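PDB 6KD0: vibralactone Cyclase from Boreostereum vibrans, which catalyses, as an enzyme of the alpha/beta hydrolase fold, the cyclization that forms the fused bicyclic beta-lactone of vibralactone. Local coordinates for residues A[48-53]-A[115-120]; A[119-124]-A[329-334]; A[182-187]-A[209-214]; A[255-258]-A[264-267]. All blocks are in the same frame, centred on the assembly; numbering follows the deposited sequence.

Contact 1 of 4, residues A[48-53]-A[115-120]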
loop_
_atom_site.group_PDB
_atom_site.type_symbol
_atom_site.label_atom_id
_atom_site.label_comp_id
_atom_site.label_asym_id
_atom_site.label_seq_id
_atom_site.Cartn_x
_atom_site.Cartn_y
_atom_site.Cartn_z
ATOM N N PRO A 48 -10.096 -5.611 -14.669
ATOM C CA PRO A 48 -11.432 -6.055 -15.115
ATOM C C PRO A 48 -11.947 -7.263 -14.360
ATOM O O PRO A 48 -13.124 -7.286 -13.970
ATOM C CB PRO A 48 -11.217 -6.349 -16.606
ATOM C CG PRO A 48 -10.164 -5.384 -16.989
ATOM C CD PRO A 48 -9.202 -5.416 -15.822
ATOM N N ASN A 49 -11.095 -8.257 -14.107
ATOM C CA ASN A 49 -11.536 -9.453 -13.385
ATOM C C ASN A 49 -11.809 -9.152 -11.912
ATOM O O ASN A 49 -12.778 -9.668 -11.328
ATOM C CB ASN A 49 -10.488 -10.563 -13.510
ATOM C CG ASN A 49 -10.452 -11.198 -14.899
ATOM O OD1 ASN A 49 -11.287 -10.926 -15.763
ATOM N ND2 ASN A 49 -9.466 -12.053 -15.114
ATOM N N LEU A 50 -10.969 -8.323 -11.285
ATOM C CA LEU A 50 -11.237 -7.892 -9.911
ATOM C C LEU A 50 -12.582 -7.182 -9.823
ATOM O O LEU A 50 -13.409 -7.477 -8.949
ATOM C CB LEU A 50 -10.118 -6.964 -9.433
ATOM C CG LEU A 50 -9.636 -6.985 -7.981
ATOM C CD1 LEU A 50 -9.231 -5.574 -7.517
ATOM C CD2 LEU A 50 -10.614 -7.644 -7.023
ATOM N N ASN A 51 -12.832 -6.262 -10.752
ATOM C CA ASN A 51 -14.070 -5.501 -10.710
ATOM C C ASN A 51 -15.265 -6.392 -10.972
ATOM O O ASN A 51 -16.307 -6.223 -10.340
ATOM C CB ASN A 51 -14.027 -4.358 -11.711
ATOM C CG ASN A 51 -13.156 -3.242 -11.234
ATOM O OD1 ASN A 51 -12.638 -3.305 -10.113
ATOM N ND2 ASN A 51 -12.966 -2.231 -12.061
ATOM N N LYS A 52 -15.138 -7.344 -11.900
ATOM C CA LYS A 52 -16.237 -8.275 -12.126
ATOM C C LYS A 52 -16.561 -9.047 -10.855
ATOM O O LYS A 52 -17.737 -9.261 -10.533
ATOM C CB LYS A 52 -15.898 -9.223 -13.273
ATOM C CG LYS A 52 -16.931 -10.307 -13.515
ATOM C CD LYS A 52 -16.549 -11.107 -14.764
ATOM C CE LYS A 52 -17.451 -12.310 -14.936
ATOM N NZ LYS A 52 -17.150 -13.106 -16.171
ATOM N N PHE A 53 -15.536 -9.451 -10.099
ATOM C CA PHE A 53 -15.826 -10.188 -8.868
ATOM C C PHE A 53 -16.448 -9.285 -7.804
ATOM O O PHE A 53 -17.328 -9.717 -7.041
ATOM C CB PHE A 53 -14.568 -10.854 -8.309
ATOM C CG PHE A 53 -14.786 -11.491 -6.953
ATOM C CD1 PHE A 53 -15.347 -12.756 -6.856
ATOM C CD2 PHE A 53 -14.475 -10.810 -5.779
ATOM C CE1 PHE A 53 -15.570 -13.340 -5.617
ATOM C CE2 PHE A 53 -14.704 -11.393 -4.543
ATOM C CZ PHE A 53 -15.252 -12.665 -4.472
ATOM N N ASP A 115 -10.367 1.102 -7.080
ATOM C CA ASP A 115 -11.578 1.918 -7.112
ATOM C C ASP A 115 -12.756 1.213 -6.433
ATOM O O ASP A 115 -13.370 1.754 -5.501
ATOM C CB ASP A 115 -11.897 2.271 -8.564
ATOM C CG ASP A 115 -12.960 3.332 -8.691
ATOM O OD1 ASP A 115 -12.736 4.474 -8.237
ATOM O OD2 ASP A 115 -14.017 3.022 -9.271
ATOM N N TYR A 116 -13.067 -0.011 -6.857
ATOM C CA TYR A 116 -14.193 -0.714 -6.245
ATOM C C TYR A 116 -13.943 -0.966 -4.766
ATOM O O TYR A 116 -14.836 -0.735 -3.935
ATOM C CB TYR A 116 -14.479 -2.025 -6.980
ATOM C CG TYR A 116 -15.239 -1.832 -8.283
ATOM C CD1 TYR A 116 -15.242 -0.602 -8.940
ATOM C CD2 TYR A 116 -15.931 -2.881 -8.861
ATOM C CE1 TYR A 116 -15.927 -0.424 -10.137
ATOM C CE2 TYR A 116 -16.625 -2.715 -10.046
ATOM C CZ TYR A 116 -16.620 -1.492 -10.679
ATOM O OH TYR A 116 -17.298 -1.341 -11.853
ATOM N N ASP A 117 -12.718 -1.373 -4.404
ATOM C CA ASP A 117 -12.452 -1.648 -2.997
ATOM C C ASP A 117 -12.735 -0.407 -2.158
ATOM O O ASP A 117 -13.370 -0.497 -1.102
ATOM C CB ASP A 117 -11.007 -2.106 -2.802
ATOM C CG ASP A 117 -10.830 -3.609 -2.989
ATOM O OD1 ASP A 117 -11.681 -4.374 -2.504
ATOM O OD2 ASP A 117 -9.837 -4.030 -3.624
ATOM N N LEU A 118 -12.342 0.774 -2.657
ATOM C CA LEU A 118 -12.521 1.985 -1.858
ATOM C C LEU A 118 -13.988 2.425 -1.836
ATOM O O LEU A 118 -14.454 2.925 -0.801
ATOM C CB LEU A 118 -11.614 3.110 -2.369
ATOM C CG LEU A 118 -10.109 2.867 -2.130
ATOM C CD1 LEU A 118 -9.255 3.988 -2.712
ATOM C CD2 LEU A 118 -9.787 2.686 -0.635
ATOM N N ARG A 119 -14.735 2.209 -2.932
ATOM C CA ARG A 119 -16.177 2.436 -2.877
ATOM C C ARG A 119 -16.773 1.618 -1.747
ATOM O O ARG A 119 -17.589 2.114 -0.957
ATOM C CB ARG A 119 -16.850 2.063 -4.197
ATOM C CG ARG A 119 -16.565 2.976 -5.354
ATOM C CD ARG A 119 -17.109 2.351 -6.622
ATOM N NE ARG A 119 -16.519 2.915 -7.828
ATOM C CZ ARG A 119 -17.221 3.420 -8.837
ATOM N NH1 ARG A 119 -18.555 3.443 -8.790
ATOM N NH2 ARG A 119 -16.594 3.888 -9.892
ATOM N N ILE A 120 -16.338 0.359 -1.635
ATOM C CA ILE A 120 -16.870 -0.498 -0.588
ATOM C C ILE A 120 -16.453 0.034 0.777
ATOM O O ILE A 120 -17.298 0.229 1.670
ATOM C CB ILE A 120 -16.408 -1.944 -0.831
ATOM C CG1 ILE A 120 -17.060 -2.446 -2.123
ATOM C CG2 ILE A 120 -16.724 -2.829 0.368
ATOM C CD1 ILE A 120 -16.409 -3.641 -2.726
HETATM O O HOH W 1 -11.269 -1.436 -8.741
#

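Contact 2 of 4, residues A[119-124]-A[329-334]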
loop_
_atom_site.group_PDB
_atom_site.type_symbol
_atom_site.label_atom_id
_atom_site.label_comp_id
_atom_site.label_asym_id
_atom_site.label_seq_id
_atom_site.Cartn_x
_atom_site.Cartn_y
_atom_site.Cartn_z
ATOM N N ARG A 119 -14.735 2.209 -2.932
ATOM C CA ARG A 119 -16.177 2.436 -2.877
ATOM C C ARG A 119 -16.773 1.618 -1.747
ATOM O O ARG A 119 -17.589 2.114 -0.957
ATOM C CB ARG A 119 -16.850 2.063 -4.197
ATOM C CG ARG A 119 -16.565 2.976 -5.354
ATOM C CD ARG A 119 -17.109 2.351 -6.622
ATOM N NE ARG A 119 -16.519 2.915 -7.828
ATOM C CZ ARG A 119 -17.221 3.420 -8.837
ATOM N NH1 ARG A 119 -18.555 3.443 -8.790
ATOM N NH2 ARG A 119 -16.594 3.888 -9.892
ATOM N N ILE A 120 -16.338 0.359 -1.635
ATOM C CA ILE A 120 -16.870 -0.498 -0.588
ATOM C C ILE A 120 -16.453 0.034 0.777
ATOM O O ILE A 120 -17.298 0.229 1.670
ATOM C CB ILE A 120 -16.408 -1.944 -0.831
ATOM C CG1 ILE A 120 -17.060 -2.446 -2.123
ATOM C CG2 ILE A 120 -16.724 -2.829 0.368
ATOM C CD1 ILE A 120 -16.409 -3.641 -2.726
ATOM N N ILE A 121 -15.169 0.393 0.914
ATOM C CA ILE A 121 -14.626 0.702 2.231
ATOM C C ILE A 121 -15.230 1.990 2.754
ATOM O O ILE A 121 -15.590 2.089 3.935
ATOM C CB ILE A 121 -13.083 0.772 2.186
ATOM C CG1 ILE A 121 -12.484 -0.641 2.194
ATOM C CG2 ILE A 121 -12.549 1.612 3.355
ATOM C CD1 ILE A 121 -11.003 -0.694 1.894
ATOM N N CYS A 122 -15.387 2.986 1.878
ATOM C CA CYS A 122 -15.939 4.260 2.324
ATOM C C CYS A 122 -17.345 4.071 2.877
ATOM O O CYS A 122 -17.702 4.693 3.881
ATOM C CB CYS A 122 -15.892 5.289 1.192
ATOM S SG CYS A 122 -17.357 5.504 0.153
ATOM N N ASP A 123 -18.117 3.142 2.302
ATOM C CA ASP A 123 -19.447 2.871 2.845
ATOM C C ASP A 123 -19.356 2.028 4.110
ATOM O O ASP A 123 -20.066 2.293 5.090
ATOM C CB ASP A 123 -20.297 2.186 1.773
ATOM C CG ASP A 123 -21.631 1.687 2.291
ATOM O OD1 ASP A 123 -22.477 2.530 2.653
ATOM O OD2 ASP A 123 -21.828 0.451 2.309
ATOM N N LYS A 124 -18.454 1.041 4.128
ATOM C CA LYS A 124 -18.402 0.121 5.259
ATOM C C LYS A 124 -17.904 0.824 6.510
ATOM O O LYS A 124 -18.441 0.611 7.597
ATOM C CB LYS A 124 -17.518 -1.077 4.925
ATOM C CG LYS A 124 -17.170 -1.950 6.125
ATOM C CD LYS A 124 -17.707 -3.357 5.968
ATOM C CE LYS A 124 -17.599 -4.135 7.285
ATOM N NZ LYS A 124 -18.949 -4.407 7.858
ATOM N N GLU A 329 -9.468 -8.542 6.597
ATOM C CA GLU A 329 -8.519 -8.169 7.640
ATOM C C GLU A 329 -7.857 -6.822 7.352
ATOM O O GLU A 329 -7.503 -6.099 8.295
ATOM C CB GLU A 329 -7.471 -9.261 7.811
ATOM C CG GLU A 329 -6.472 -8.955 8.932
ATOM C CD GLU A 329 -5.870 -10.208 9.544
ATOM O OE1 GLU A 329 -5.324 -10.115 10.672
ATOM O OE2 GLU A 329 -5.934 -11.280 8.891
ATOM N N THR A 330 -7.687 -6.465 6.072
ATOM C CA THR A 330 -7.292 -5.099 5.724
ATOM C C THR A 330 -8.281 -4.103 6.310
ATOM O O THR A 330 -7.900 -3.119 6.967
ATOM C CB THR A 330 -7.230 -4.927 4.195
ATOM O OG1 THR A 330 -6.207 -5.767 3.642
ATOM C CG2 THR A 330 -6.940 -3.462 3.827
ATOM N N ILE A 331 -9.567 -4.353 6.074
ATOM C CA ILE A 331 -10.608 -3.445 6.544
ATOM C C ILE A 331 -10.666 -3.426 8.070
ATOM O O ILE A 331 -10.887 -2.370 8.678
ATOM C CB ILE A 331 -11.960 -3.824 5.912
ATOM C CG1 ILE A 331 -11.908 -3.570 4.400
ATOM C CG2 ILE A 331 -13.081 -3.045 6.564
ATOM C CD1 ILE A 331 -13.122 -4.095 3.653
ATOM N N GLU A 332 -10.430 -4.578 8.709
ATOM C CA GLU A 332 -10.387 -4.649 10.174
ATOM C C GLU A 332 -9.203 -3.870 10.737
ATOM O O GLU A 332 -9.311 -3.245 11.799
ATOM C CB GLU A 332 -10.311 -6.103 10.643
ATOM C CG GLU A 332 -11.640 -6.837 10.744
ATOM C CD GLU A 332 -11.453 -8.327 11.033
ATOM O OE1 GLU A 332 -12.437 -9.093 10.877
ATOM O OE2 GLU A 332 -10.323 -8.729 11.419
ATOM N N GLY A 333 -8.056 -3.918 10.059
ATOM C CA GLY A 333 -6.920 -3.118 10.496
ATOM C C GLY A 333 -7.187 -1.632 10.355
ATOM O O GLY A 333 -6.842 -0.832 11.232
ATOM N N MET A 334 -7.812 -1.241 9.246
ATOM C CA MET A 334 -8.283 0.138 9.126
ATOM C C MET A 334 -9.204 0.511 10.283
ATOM O O MET A 334 -9.098 1.607 10.846
ATOM C CB MET A 334 -9.004 0.343 7.801
ATOM C CG MET A 334 -8.076 0.234 6.590
ATOM S SD MET A 334 -8.932 0.415 5.023
ATOM C CE MET A 334 -7.496 0.535 3.927
#

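Contact 3 of 4, residues A[182-187]-A[209-214]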
loop_
_atom_site.group_PDB
_atom_site.type_symbol
_atom_site.label_atom_id
_atom_site.label_comp_id
_atom_site.label_asym_id
_atom_site.label_seq_id
_atom_site.Cartn_x
_atom_site.Cartn_y
_atom_site.Cartn_z
ATOM N N LEU A 182 5.802 4.062 -0.713
ATOM C CA LEU A 182 5.686 5.515 -0.811
ATOM C C LEU A 182 4.985 6.093 0.411
ATOM O O LEU A 182 5.326 7.189 0.868
ATOM C CB LEU A 182 4.943 5.908 -2.094
ATOM C CG LEU A 182 5.610 5.480 -3.415
ATOM C CD1 LEU A 182 4.824 5.982 -4.619
ATOM C CD2 LEU A 182 7.077 5.930 -3.494
ATOM N N SER A 183 4.018 5.361 0.975
ATOM C CA SER A 183 3.351 5.883 2.163
ATOM C C SER A 183 4.260 5.836 3.386
ATOM O O SER A 183 4.126 6.678 4.276
ATOM C CB SER A 183 2.039 5.129 2.423
ATOM O OG SER A 183 2.323 3.863 2.959
ATOM N N LEU A 184 5.182 4.862 3.454
ATOM C CA LEU A 184 6.156 4.828 4.549
ATOM C C LEU A 184 7.032 6.067 4.508
ATOM O O LEU A 184 7.281 6.725 5.546
ATOM C CB LEU A 184 7.020 3.561 4.451
ATOM C CG LEU A 184 6.331 2.206 4.694
ATOM C CD1 LEU A 184 7.315 1.048 4.553
ATOM C CD2 LEU A 184 5.629 2.171 6.059
ATOM N N ILE A 185 7.483 6.417 3.295
ATOM C CA ILE A 185 8.221 7.663 3.118
ATOM C C ILE A 185 7.376 8.849 3.578
ATOM O O ILE A 185 7.825 9.681 4.381
ATOM C CB ILE A 185 8.684 7.814 1.656
ATOM C CG1 ILE A 185 9.652 6.681 1.317
ATOM C CG2 ILE A 185 9.321 9.186 1.457
ATOM C CD1 ILE A 185 9.863 6.433 -0.143
ATOM N N ALA A 186 6.125 8.919 3.104
ATOM C CA ALA A 186 5.273 10.064 3.412
ATOM C C ALA A 186 5.045 10.203 4.909
ATOM O O ALA A 186 4.970 11.319 5.425
ATOM C CB ALA A 186 3.937 9.955 2.676
ATOM N N ALA A 187 4.904 9.086 5.618
ATOM C CA ALA A 187 4.640 9.157 7.057
ATOM C C ALA A 187 5.836 9.726 7.821
ATOM O O ALA A 187 5.660 10.522 8.765
ATOM C CB ALA A 187 4.267 7.769 7.576
ATOM N N PRO A 209 5.173 -4.079 1.588
ATOM C CA PRO A 209 5.938 -3.039 0.828
ATOM C C PRO A 209 7.402 -3.403 0.666
ATOM O O PRO A 209 7.978 -4.077 1.533
ATOM C CB PRO A 209 5.804 -1.792 1.721
ATOM C CG PRO A 209 5.763 -2.391 3.126
ATOM C CD PRO A 209 4.890 -3.635 2.971
ATOM N N PRO A 210 8.058 -2.936 -0.402
ATOM C CA PRO A 210 9.522 -2.840 -0.364
ATOM C C PRO A 210 9.901 -1.757 0.631
ATOM O O PRO A 210 9.156 -0.796 0.840
ATOM C CB PRO A 210 9.909 -2.453 -1.803
ATOM C CG PRO A 210 8.661 -1.780 -2.367
ATOM C CD PRO A 210 7.471 -2.323 -1.615
ATOM N N THR A 211 11.034 -1.954 1.314
ATOM C CA THR A 211 11.486 -0.994 2.318
ATOM C C THR A 211 12.918 -0.536 2.127
ATOM O O THR A 211 13.303 0.470 2.737
ATOM C CB THR A 211 11.350 -1.574 3.734
ATOM O OG1 THR A 211 12.248 -2.683 3.873
ATOM C CG2 THR A 211 9.919 -2.040 3.981
ATOM N N CYS A 212 13.713 -1.212 1.303
ATOM C CA CYS A 212 15.118 -0.850 1.202
ATOM C C CYS A 212 15.685 -1.383 -0.099
ATOM O O CYS A 212 15.480 -2.555 -0.432
ATOM C CB CYS A 212 15.911 -1.412 2.398
ATOM S SG CYS A 212 17.555 -0.708 2.527
ATOM N N HIS A 213 16.399 -0.528 -0.817
ATOM C CA HIS A 213 17.179 -0.976 -1.955
ATOM C C HIS A 213 18.175 -2.055 -1.513
ATOM O O HIS A 213 18.833 -1.898 -0.474
ATOM C CB HIS A 213 17.913 0.213 -2.568
ATOM C CG HIS A 213 18.386 -0.028 -3.965
ATOM N ND1 HIS A 213 19.347 -0.968 -4.271
ATOM C CD2 HIS A 213 18.037 0.555 -5.139
ATOM C CE1 HIS A 213 19.567 -0.957 -5.575
ATOM N NE2 HIS A 213 18.784 -0.044 -6.124
ATOM N N PRO A 214 18.310 -3.149 -2.256
ATOM C CA PRO A 214 19.271 -4.196 -1.856
ATOM C C PRO A 214 20.696 -3.694 -1.718
ATOM O O PRO A 214 21.452 -4.172 -0.860
ATOM C CB PRO A 214 19.138 -5.226 -2.986
ATOM C CG PRO A 214 17.737 -5.051 -3.474
ATOM C CD PRO A 214 17.476 -3.567 -3.398
#

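Contact 4 of 4, residues A[255-258]-A[264-267]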
loop_
_atom_site.group_PDB
_atom_site.type_symbol
_atom_site.label_atom_id
_atom_site.label_comp_id
_atom_site.label_asym_id
_atom_site.label_seq_id
_atom_site.Cartn_x
_atom_site.Cartn_y
_atom_site.Cartn_z
ATOM N N HIS A 255 20.650 4.787 -0.981
ATOM C CA HIS A 255 20.769 4.915 0.466
ATOM C C HIS A 255 19.912 6.036 1.043
ATOM O O HIS A 255 19.812 6.142 2.267
ATOM C CB HIS A 255 22.230 5.177 0.865
ATOM C CG HIS A 255 23.172 4.094 0.450
ATOM N ND1 HIS A 255 23.592 3.102 1.308
ATOM C CD2 HIS A 255 23.759 3.836 -0.742
ATOM C CE1 HIS A 255 24.409 2.286 0.667
ATOM N NE2 HIS A 255 24.523 2.706 -0.581
ATOM N N ASP A 256 19.323 6.883 0.209
ATOM C CA ASP A 256 18.546 7.992 0.734
ATOM C C ASP A 256 17.186 7.495 1.219
ATOM O O ASP A 256 16.558 6.658 0.563
ATOM C CB ASP A 256 18.355 9.064 -0.332
ATOM C CG ASP A 256 17.820 10.359 0.249
ATOM O OD1 ASP A 256 18.627 11.201 0.698
ATOM O OD2 ASP A 256 16.585 10.511 0.301
ATOM N N PRO A 257 16.704 7.986 2.360
ATOM C CA PRO A 257 15.380 7.554 2.840
ATOM C C PRO A 257 14.242 7.879 1.884
ATOM O O PRO A 257 13.193 7.226 1.967
ATOM C CB PRO A 257 15.217 8.306 4.172
ATOM C CG PRO A 257 16.594 8.696 4.593
ATOM C CD PRO A 257 17.389 8.876 3.316
ATOM N N SER A 258 14.407 8.869 0.996
ATOM C CA SER A 258 13.371 9.166 0.009
ATOM C C SER A 258 13.164 8.024 -0.977
ATOM O O SER A 258 12.171 8.038 -1.714
ATOM C CB SER A 258 13.671 10.460 -0.752
ATOM O OG SER A 258 14.717 10.309 -1.711
ATOM N N PHE A 264 15.522 5.876 7.112
ATOM C CA PHE A 264 15.315 7.115 7.858
ATOM C C PHE A 264 16.087 7.050 9.171
ATOM O O PHE A 264 16.099 6.003 9.834
ATOM C CB PHE A 264 13.833 7.365 8.148
ATOM C CG PHE A 264 13.114 8.040 7.025
ATOM C CD1 PHE A 264 13.190 9.411 6.866
ATOM C CD2 PHE A 264 12.391 7.295 6.104
ATOM C CE1 PHE A 264 12.536 10.042 5.826
ATOM C CE2 PHE A 264 11.739 7.920 5.051
ATOM C CZ PHE A 264 11.815 9.292 4.909
ATOM N N PRO A 265 16.752 8.138 9.567
ATOM C CA PRO A 265 17.528 8.121 10.818
ATOM C C PRO A 265 16.708 7.734 12.034
ATOM O O PRO A 265 17.237 7.104 12.956
ATOM C CB PRO A 265 18.042 9.560 10.928
ATOM C CG PRO A 265 18.042 10.073 9.515
ATOM C CD PRO A 265 16.899 9.400 8.822
ATOM N N SER A 266 15.432 8.074 12.069
ATOM C CA SER A 266 14.601 7.756 13.212
ATOM C C SER A 266 13.244 7.233 12.769
ATOM O O SER A 266 12.617 7.784 11.853
ATOM C CB SER A 266 14.408 8.976 14.097
ATOM O OG SER A 266 13.422 8.704 15.066
ATOM N N HIS A 267 12.800 6.160 13.426
ATOM C CA HIS A 267 11.456 5.628 13.241
ATOM C C HIS A 267 10.579 5.874 14.456
ATOM O O HIS A 267 9.508 5.274 14.564
ATOM C CB HIS A 267 11.488 4.129 12.928
ATOM C CG HIS A 267 12.288 3.790 11.712
ATOM N ND1 HIS A 267 11.944 4.233 10.453
ATOM C CD2 HIS A 267 13.420 3.063 11.561
ATOM C CE1 HIS A 267 12.831 3.793 9.578
ATOM N NE2 HIS A 267 13.739 3.085 10.222
#

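Contact 1 of 4, residues A[48-53]-A[115-120]
The side-chain amide of Asn-51 lies flat over the ring of Tyr-116, with its CG 3.6 Å above the centre of the ring plane. Amide and ring planes are only 13° apart, so this is a face-to-face amide-pi stack, in which Asn-51 OD1 sits over the root of the ring, 3.5 Å from Tyr-116 CG, and Asn-51 ND2 lies toward the hydroxyl end. The first torsion of Asn-51, with CG anti to the carbonyl carbon (chi1 -75°), lays the amide over the ring; Asn-51 CB, placed by the backbone, is 3.5 Å from Tyr-116 CE2. A water joins the two helices beside the stack: it lies 2.7 Å from Asn-51 OD1 and accepts from Tyr-116 N at 3.0 Å, where helix 115-125 has just begun and this backbone N-H has no preceding turn to bond. On the other side of the ring plane runs the guanidinium of Arg-119, its flat face toward Tyr-116 CE1. It grips Asp-115 side-on, with Arg-119 NE 2.9 Å and NH2 2.8 Å from the single oxygen OD2, while Arg-81 pairs with the other carboxylate oxygen. With an alanine in place of Tyr-116, the Asn-51 amide would probably lose the surface it lies on and be held less firmly against turning, and a gap would open between the helices. At the margin, Leu-50 rests near Asp-117, whose charge is met by Arg-318. Between these two segments, stacking and one water supply the adhesion, and the buried Asp-115, held between two arginines, is likely to remain ionised.

Contact 2 of 4, residues A[119-124]-A[329-334]
Ile-120 O accepts from Lys-124 N at 2.8 Å and, weakly, from Asp-123 N, and this turn of helix 115-125 presents Lys-124 to Ile-331 on helix 321-338. The aliphatic part of the lysine does the touching, its CG 4.3 Å from Ile-331 CG2 at the exposed margin. Deeper in, Ile-121 and Ile-331 meet through their longer branches, CG1 to CG1 at 3.7 Å. In both, CG1 is anti to the carbonyl carbon (chi1 -79° in Ile-121), which points each ethyl arm across the interface. Two helices of the alpha/beta hydrolase fold are joined here on one face of the central sheet: helix 115-125 belongs to the crossover between neighbouring parallel strands 97-101 and 128-132, and helix 321-338 is the last of the chain. Their local axes stay 11.5 Å apart at an angle of 43°, a separation spanned by side chains. Met-334, its chain extended beyond CG, comes at about a right angle to Ile-121 and sets its SD 3.9 Å from Ile-121 CD1. A glycine in place of Ile-121 would probably open a gap facing Ile-331 CG1 and deprive Met-334 SD of its partner on this helix. Leu-98 of strand 97-101 touches both Ile-121 and Met-334.

Contact 3 of 4, residues A[182-187]-A[209-214]
A small, buried, wholly apolar contact joins helix 178-192 to the loop that leaves strand 203-207, and a single side chain, Leu-184, carries the helix side of it. Its methyl CD1 touches two residues of the loop: the ring of Pro-209, whose CG is 4.0 Å away, and the methyl CG2 of Thr-211, 4.1 Å from the same CD1. The leucine side chain meets the proline at about a right angle and the threonine at a slant. In Leu-184 the first torsion sets CG anti to the carbonyl carbon (chi1 -67°) and the second is fully extended, which carries CD1 out from the helix to the loop. Thr-211 contributes its methyl rather than its hydroxyl; OG1 is hydrogen-bonded to another partner. The helix is the one that, in the alpha/beta hydrolase fold, follows the nucleophile elbow, and Ser-177, with Gly-175 and Gly-179, fits that GxSxG pattern and would probably be the nucleophile. Pro-209 lies near this elbow without touching it, so the contact borders the probable active site. The loop has polar ties of its own: Glu-286 OE1 accepts from the backbone N of both Thr-211 and Cys-212, and Asn-181 ND2 donates to Pro-210 O. Tyr-290 of helix 284-296 touches both Leu-184 and Thr-211, while Val-206 and Gln-204 of strand 203-207 also pack on the leucine.

Contact 4 of 4, residues A[255-258]-A[264-267]
Pro-257 sets its CB almost exactly on the axis of the Phe-264 ring, 3.3 Å from the centroid and only 2° off the ring normal. This is a close and well-centred CH-pi contact: the ring carbons lie nearly equidistant from CB, with Phe-264 CD1 at 3.5 Å. In Phe-264, CG anti to the carbonyl carbon (chi1 -85°) swings the ring back to the proline, and the second torsion turns its face to CB. The rest of the pyrrolidine ring follows the backbone, CG being 3.8 Å from Phe-264 CA, and it ends at a looser apolar touch on Pro-265. On the same side of the phenyl ring, out past its rim, Pro-257 O lies 3.5 Å from Phe-264 CE2. The proline is itself held in a tight turn. Asp-256 OD2 takes the backbone N of Ser-258 at 2.8 Å (N-H...O 156°), an Asx turn, and also receives Ser-258 OG at 2.8 Å, the two donors arriving from opposite faces of the carboxylate plane. Together the two bonds close the turn around Pro-257. Both segments belong to the long connection between helix 239-249 and strand 273-278, which here bends back on itself near the surface. Phe-264 is also ring-stacked with His-188 of helix 178-192, and His-267 hydrogen-bonds that same histidine while meeting Tyr-290 of helix 284-296 edge to face, so the bend lies against these two helices.

In the fold
Contacts 1 and 2 follow one another on helix 115-125, sharing Arg-119 and Ile-120, with centres about 13 Å apart: its beginning meets helix 35-54 and its later turns meet helix 321-338. Contacts 3 and 4 lie on the opposite side of the chain's centre, their centres about 9 Å apart, and touch directly, Ile-185 CA of helix 178-192 lying 4.0 Å from Phe-264 CE2. Contacts 2 and 3, about 23 Å apart between centres, both come near the probable nucleophile elbow without touching it, through Met-334 and Pro-209; the latter is also near the likely triad Ser-177, His-311 and Asp-281. Contact 4, about 34 Å from contact 1 between centres, is the most peripheral.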